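Local coordinates for aminotransferase (PDB 4GRX), which probably catalyses the pyridoxal-phosphate-dependent transfer of amino groups from omega-amino donors, as a class III aminotransferase, at residues T135-K138 with M139-L143; T166-S169 with A170-G174; A253-P256 with I257-Y261. One frame throughout, in Å; residues are numbered along the deposited sequence.

Contact 1. Residues T135-K138 with M139-L143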
loop_
_atom_site.group_PDB
_atom_site.type_symbol
_atom_site.label_atom_id
_atom_site.label_comp_id
_atom_site.label_asym_id
_atom_site.label_seq_id
_atom_site.Cartn_x
_atom_site.Cartn_y
_atom_site.Cartn_z
ATOM N N THR A 135 7.532 -3.297 4.671
ATOM C CA THR A 135 8.130 -4.533 4.175
ATOM C C THR A 135 9.594 -4.658 4.612
ATOM O O THR A 135 10.016 -5.743 5.047
ATOM C CB THR A 135 8.035 -4.622 2.634
ATOM O OG1 THR A 135 6.673 -4.855 2.239
ATOM C CG2 THR A 135 8.918 -5.745 2.069
ATOM N N MET A 136 10.353 -3.553 4.505
ATOM C CA MET A 136 11.783 -3.556 4.835
ATOM C C MET A 136 12.039 -3.917 6.291
ATOM O O MET A 136 12.974 -4.655 6.599
ATOM C CB MET A 136 12.460 -2.223 4.519
ATOM C CG MET A 136 13.981 -2.269 4.657
ATOM S SD MET A 136 14.725 -3.371 3.424
ATOM C CE MET A 136 15.665 -4.498 4.468
ATOM N N VAL A 137 11.207 -3.380 7.178
ATOM C CA VAL A 137 11.323 -3.687 8.587
ATOM C C VAL A 137 11.062 -5.182 8.803
ATOM O O VAL A 137 11.843 -5.847 9.470
ATOM C CB VAL A 137 10.380 -2.815 9.438
ATOM C CG1 VAL A 137 10.496 -3.177 10.906
ATOM C CG2 VAL A 137 10.727 -1.352 9.253
ATOM N N LYS A 138 9.987 -5.705 8.213
ATOM C CA LYS A 138 9.645 -7.127 8.355
ATOM C C LYS A 138 10.779 -8.020 7.834
ATOM O O LYS A 138 11.104 -9.050 8.440
ATOM C CB LYS A 138 8.343 -7.457 7.628
ATOM C CG LYS A 138 7.065 -7.007 8.310
ATOM C CD LYS A 138 5.856 -7.397 7.461
ATOM C CE LYS A 138 5.592 -8.904 7.498
ATOM N NZ LYS A 138 4.527 -9.347 6.554
ATOM N N MET A 139 11.378 -7.606 6.721
ATOM C CA MET A 139 12.525 -8.291 6.149
ATOM C C MET A 139 13.668 -8.324 7.169
ATOM O O MET A 139 14.264 -9.373 7.402
ATOM C CB MET A 139 12.972 -7.572 4.889
ATOM C CG MET A 139 13.074 -8.449 3.657
ATOM S SD MET A 139 12.970 -7.384 2.192
ATOM C CE MET A 139 12.139 -8.451 1.018
ATOM N N LEU A 140 13.956 -7.186 7.798
ATOM C CA LEU A 140 14.962 -7.144 8.858
ATOM C C LEU A 140 14.617 -8.094 10.024
ATOM O O LEU A 140 15.464 -8.896 10.436
ATOM C CB LEU A 140 15.205 -5.706 9.328
ATOM C CG LEU A 140 15.762 -4.746 8.263
ATOM C CD1 LEU A 140 15.863 -3.336 8.802
ATOM C CD2 LEU A 140 17.121 -5.193 7.744
ATOM N N TRP A 141 13.379 -8.052 10.520
ATOM C CA TRP A 141 12.973 -8.961 11.594
ATOM C C TRP A 141 13.133 -10.409 11.240
ATOM O O TRP A 141 13.727 -11.167 11.983
ATOM C CB TRP A 141 11.542 -8.705 12.014
ATOM C CG TRP A 141 11.347 -7.366 12.629
ATOM C CD1 TRP A 141 12.314 -6.548 13.184
ATOM C CD2 TRP A 141 10.084 -6.641 12.790
ATOM N NE1 TRP A 141 11.758 -5.393 13.641
ATOM C CE2 TRP A 141 10.416 -5.396 13.454
ATOM C CE3 TRP A 141 8.757 -6.897 12.457
ATOM C CZ2 TRP A 141 9.449 -4.449 13.764
ATOM C CZ3 TRP A 141 7.787 -5.953 12.787
ATOM C CH2 TRP A 141 8.128 -4.750 13.415
ATOM N N PHE A 142 12.572 -10.802 10.102
ATOM C CA PHE A 142 12.758 -12.133 9.509
ATOM C C PHE A 142 14.240 -12.518 9.490
ATOM O O PHE A 142 14.618 -13.583 9.976
ATOM C CB PHE A 142 12.165 -12.118 8.086
ATOM C CG PHE A 142 12.399 -13.374 7.291
ATOM C CD1 PHE A 142 13.253 -13.358 6.183
ATOM C CD2 PHE A 142 11.743 -14.562 7.612
ATOM C CE1 PHE A 142 13.470 -14.496 5.435
ATOM C CE2 PHE A 142 11.966 -15.709 6.872
ATOM C CZ PHE A 142 12.829 -15.678 5.786
ATOM N N LEU A 143 15.077 -11.628 8.957
ATOM C CA LEU A 143 16.478 -11.922 8.741
ATOM C C LEU A 143 17.271 -12.157 10.043
ATOM O O LEU A 143 17.903 -13.201 10.199
ATOM C CB LEU A 143 17.119 -10.847 7.861
ATOM C CG LEU A 143 18.590 -11.083 7.506
ATOM C CD1 LEU A 143 18.788 -12.392 6.754
ATOM C CD2 LEU A 143 19.139 -9.913 6.718
#
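V137 lies beside W141, the two side chains pointing the same way one turn apart, with the methyl CG1 of V137 set over one face of the indole. It sits 3.6 Å from the centroid of the six-membered ring, a CH-pi contact shifted toward the rim, where CZ2 is the closest ring atom. Placing CG1 opposite the backbone N (chi1 179°) turns that methyl up the helix toward the ring. W141 N bonds to V137 O at 2.9 Å, so backbone and side chains are matched in the same i to i+4 spacing. Tryptophan suits this place because it offers V137 a broad face and still has an N-H, NE1, for the backbone O of R153, whose side chain also makes a cation-pi contact with the ring.

M136 uses its flexible thioether to reach L140: its terminal CE meets L140 CD2 at 3.7 Å after bends at chi2 and chi3. Both side chains, like V137, pack on F233 of strand 229-234, where thioether and branched leucine alike suit a place against an aromatic ring. The length of K138 carries NZ to H331 ND1 and to V165 O of the second subunit, and W141 packs on F181 of that subunit. Helix 129-146 thus lies between sheet and partner chain, in the large domain of a fold-type I PLP enzyme, at its dimer interface.

Contact 2. Residues T166-S169 with A170-G174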
loop_
_atom_site.group_PDB
_atom_site.type_symbol
_atom_site.label_atom_id
_atom_site.label_comp_id
_atom_site.label_asym_id
_atom_site.label_seq_id
_atom_site.Cartn_x
_atom_site.Cartn_y
_atom_site.Cartn_z
ATOM N N THR A 166 1.777 3.739 7.380
ATOM C CA THR A 166 1.321 2.524 8.084
ATOM C C THR A 166 1.768 2.617 9.557
ATOM O O THR A 166 2.661 3.426 9.885
ATOM C CB THR A 166 1.867 1.208 7.486
ATOM O OG1 THR A 166 3.263 1.083 7.803
ATOM C CG2 THR A 166 1.643 1.119 5.968
ATOM N N ALA A 167 1.178 1.802 10.439
ATOM C CA ALA A 167 1.567 1.865 11.859
ATOM C C ALA A 167 3.093 1.894 12.018
ATOM O O ALA A 167 3.635 2.690 12.815
ATOM C CB ALA A 167 0.962 0.716 12.668
ATOM N N VAL A 168 3.780 1.032 11.267
ATOM C CA VAL A 168 5.236 0.907 11.389
ATOM C C VAL A 168 5.984 2.099 10.755
ATOM O O VAL A 168 6.794 2.726 11.424
ATOM C CB VAL A 168 5.745 -0.444 10.839
ATOM C CG1 VAL A 168 7.255 -0.463 10.701
ATOM C CG2 VAL A 168 5.295 -1.558 11.756
ATOM N N SER A 169 5.693 2.405 9.489
ATOM C CA SER A 169 6.298 3.553 8.798
ATOM C C SER A 169 5.977 4.897 9.462
ATOM O O SER A 169 6.768 5.837 9.392
ATOM C CB SER A 169 5.976 3.551 7.290
ATOM O OG SER A 169 4.597 3.355 7.018
ATOM N N ALA A 170 4.826 4.983 10.125
ATOM C CA ALA A 170 4.502 6.166 10.918
ATOM C C ALA A 170 5.327 6.212 12.217
ATOM O O ALA A 170 5.675 7.300 12.701
ATOM C CB ALA A 170 3.011 6.241 11.194
ATOM N N SER A 171 5.642 5.039 12.778
ATOM C CA SER A 171 6.504 4.972 13.963
ATOM C C SER A 171 7.912 5.369 13.554
ATOM O O SER A 171 8.700 5.877 14.363
ATOM C CB SER A 171 6.518 3.569 14.549
ATOM O OG SER A 171 5.235 3.191 14.998
ATOM N N MET A 172 8.205 5.155 12.273
ATOM C CA MET A 172 9.473 5.545 11.696
ATOM C C MET A 172 9.582 7.083 11.479
ATOM O O MET A 172 10.668 7.678 11.526
ATOM C CB MET A 172 9.660 4.772 10.404
ATOM C CG MET A 172 9.912 3.290 10.622
ATOM S SD MET A 172 10.541 2.578 9.093
ATOM C CE MET A 172 9.075 1.723 8.564
ATOM N N THR A 173 8.425 7.706 11.290
ATOM C CA THR A 173 8.306 9.109 10.962
ATOM C C THR A 173 8.441 9.959 12.225
ATOM O O THR A 173 7.736 9.754 13.198
ATOM C CB THR A 173 6.959 9.329 10.228
ATOM O OG1 THR A 173 7.052 8.734 8.917
ATOM C CG2 THR A 173 6.580 10.806 10.136
ATOM N N GLY A 174 9.351 10.915 12.216
ATOM C CA GLY A 174 9.599 11.680 13.427
ATOM C C GLY A 174 8.877 13.007 13.436
ATOM O O GLY A 174 9.491 14.028 13.164
#
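S171 grips the carbonyl oxygen of A167 twice, through its backbone N at 3.1 Å and through its hydroxyl OG at 2.8 Å. The two donors approach from opposite faces of the carbonyl plane, so the oxygen of buried A167 is held from both sides. Chi1 of -63° swings OG back beside its own N and toward the preceding turn, a reach that the short serine side chain makes easily. T173 makes a single such bond, OG1 donating to S169 O at 2.9 Å and tying T173 back to the residue four positions earlier.

M172 covers the apolar flank. Its chain bends at chi3 so that CE folds back against V168 CG1, at 3.6 Å, and over the backbone of S169, while M172 N bonds to V168 O at 2.9 Å.

This short helix, 167-172, is the connection of a beta-alpha-beta unit between strands 154-158 and 188-191 of the central sheet. T166 is its N-cap: OG1 accepts from S169 N at 3.2 Å in a nearly straight bond (164°), and T166 O takes A170 N at 2.7 Å. A threonine fits here because its hydroxyl can satisfy a first-turn N-H while also bonding outward.

In the second shell, D134 OD2 of helix 129-146 bonds to T166 OG1 and so steadies the cap. Beyond the hydroxyls, S171 OG meets the backbone N of L185, and T173 OG1 those of H163 and G164, beside Y162 of the delta-amino valeric acid pocket. Across the dimer interface, A167 N bonds to OD1 of D134 of the second subunit, and A170 packs on K138 of that subunit.

Contact 3. Residues A253-P256 with I257-Y261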
loop_
_atom_site.group_PDB
_atom_site.type_symbol
_atom_site.label_atom_id
_atom_site.label_comp_id
_atom_site.label_asym_id
_atom_site.label_seq_id
_atom_site.Cartn_x
_atom_site.Cartn_y
_atom_site.Cartn_z
ATOM N N ALA A 253 30.494 10.099 8.714
ATOM C CA ALA A 253 30.680 9.768 10.136
ATOM C C ALA A 253 29.713 8.675 10.608
ATOM O O ALA A 253 30.062 7.866 11.469
ATOM C CB ALA A 253 30.526 11.005 11.004
ATOM N N ILE A 254 28.498 8.668 10.043
ATOM C CA ILE A 254 27.411 7.769 10.453
ATOM C C ILE A 254 27.594 6.315 10.017
ATOM O O ILE A 254 27.408 5.409 10.831
ATOM C CB ILE A 254 26.018 8.318 10.006
ATOM C CG1 ILE A 254 25.557 9.420 10.963
ATOM C CG2 ILE A 254 24.940 7.235 9.940
ATOM C CD1 ILE A 254 25.112 8.928 12.319
ATOM N N LEU A 255 27.970 6.082 8.761
ATOM C CA LEU A 255 28.039 4.709 8.253
ATOM C C LEU A 255 29.015 3.743 8.913
ATOM O O LEU A 255 28.628 2.608 9.223
ATOM C CB LEU A 255 28.183 4.668 6.737
ATOM C CG LEU A 255 26.864 4.297 6.077
ATOM C CD1 LEU A 255 25.956 5.511 6.031
ATOM C CD2 LEU A 255 27.111 3.772 4.684
ATOM N N PRO A 256 30.275 4.171 9.144
ATOM C CA PRO A 256 31.237 3.266 9.791
ATOM C C PRO A 256 30.766 2.733 11.151
ATOM O O PRO A 256 30.995 1.563 11.459
ATOM C CB PRO A 256 32.475 4.144 9.954
ATOM C CG PRO A 256 32.385 5.071 8.793
ATOM C CD PRO A 256 30.928 5.436 8.767
ATOM N N ILE A 257 30.092 3.580 11.937
ATOM C CA ILE A 257 29.552 3.168 13.236
ATOM C C ILE A 257 28.531 2.056 13.008
ATOM O O ILE A 257 28.529 1.051 13.727
ATOM C CB ILE A 257 28.943 4.366 14.008
ATOM C CG1 ILE A 257 30.012 5.440 14.267
ATOM C CG2 ILE A 257 28.345 3.930 15.336
ATOM C CD1 ILE A 257 29.460 6.792 14.671
ATOM N N LEU A 258 27.701 2.209 11.976
ATOM C CA LEU A 258 26.701 1.192 11.672
ATOM C C LEU A 258 27.327 -0.107 11.166
ATOM O O LEU A 258 26.840 -1.190 11.491
ATOM C CB LEU A 258 25.656 1.711 10.683
ATOM C CG LEU A 258 24.800 2.906 11.083
ATOM C CD1 LEU A 258 23.953 3.309 9.898
ATOM C CD2 LEU A 258 23.909 2.600 12.274
ATOM N N ARG A 259 28.398 -0.004 10.376
ATOM C CA ARG A 259 29.156 -1.199 9.960
ATOM C C ARG A 259 29.783 -1.905 11.171
ATOM O O ARG A 259 29.621 -3.111 11.341
ATOM C CB ARG A 259 30.201 -0.875 8.870
ATOM C CG ARG A 259 29.565 -0.525 7.524
ATOM C CD ARG A 259 30.535 -0.562 6.341
ATOM N NE ARG A 259 31.282 0.699 6.144
ATOM C CZ ARG A 259 30.910 1.703 5.344
ATOM N NH1 ARG A 259 29.777 1.636 4.638
ATOM N NH2 ARG A 259 31.678 2.785 5.258
ATOM N N LYS A 260 30.462 -1.139 12.023
ATOM C CA LYS A 260 31.048 -1.656 13.265
ATOM C C LYS A 260 30.072 -2.486 14.114
ATOM O O LYS A 260 30.434 -3.551 14.583
ATOM C CB LYS A 260 31.634 -0.512 14.094
ATOM C CG LYS A 260 32.375 -0.937 15.348
ATOM C CD LYS A 260 32.711 0.276 16.201
ATOM C CE LYS A 260 33.236 -0.114 17.574
ATOM N NZ LYS A 260 33.802 1.071 18.282
ATOM N N TYR A 261 28.840 -2.019 14.294
ATOM C CA TYR A 261 27.896 -2.729 15.148
ATOM C C TYR A 261 26.921 -3.659 14.421
ATOM O O TYR A 261 25.961 -4.120 15.013
ATOM C CB TYR A 261 27.145 -1.741 16.043
ATOM C CG TYR A 261 28.045 -0.954 16.979
ATOM C CD1 TYR A 261 28.514 -1.511 18.176
ATOM C CD2 TYR A 261 28.429 0.343 16.663
ATOM C CE1 TYR A 261 29.334 -0.792 19.028
ATOM C CE2 TYR A 261 29.255 1.068 17.497
ATOM C CZ TYR A 261 29.703 0.500 18.673
ATOM O OH TYR A 261 30.514 1.247 19.486
#
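Successive turns of a partly exposed amphipathic helix meet here, with R259 folded back on L255 at one edge and I254 against L258 on the inner side; helix 250-260 links strand 229-234 to strand 265-268. The arginine bends at chi3 (-86°), which carries its guanidinium back along the helix until NH1 lies 3.4 Å from L255 CD2, while L255 CB sits over one face of the flat group. The guanidinium itself, through NH1, thus lies against the leucine side chain, while R259 as a whole stays exposed, as suits a charged residue.

On the inner side I254 CG2 and L258 CD1 are 4.0 Å apart, and both side chains pack on F232. I257 reaches the turn before it with CD1, which lies 3.4 Å from A253 O, and also rests on A214 of helix 206-224. The helix is the crossover of a beta-alpha-beta unit, right-handed as is usual for the fold-type I PLP enzymes, in keeping with aliphatic residues on the side facing the sheet.

P256 brings a kink, since its ring nitrogen has no hydrogen to give the turn before. Near it the bond from L258 N to I254 O is weak, at 3.4 Å, whereas R259 N to L255 O, at 2.9 Å, and K260 N to P256 O, at 2.8 Å, are regular. Y261 leaves helical geometry just after, its OH bonding to E218 OE2.

Overall arrangement
Contacts 1 and 2 are buried and touch each other: V137 CG2 of the first lies 3.6 Å from M172 CE of the second, with V168 CG1 close by, so helices 129-146 and 167-172 share one apolar seam. Both also meet the second subunit. Contact 3 stands apart, its centre about 20 Å from that of contact 1 and 23 Å from that of contact 2, on a partly exposed helix that no other chain touches. The chemistry follows: aromatic and thioether packing in contact 1, hydroxyls bonding to backbone groups in and around a short helix in contact 2, and aliphatic residues edged by arginine and lysine in contact 3.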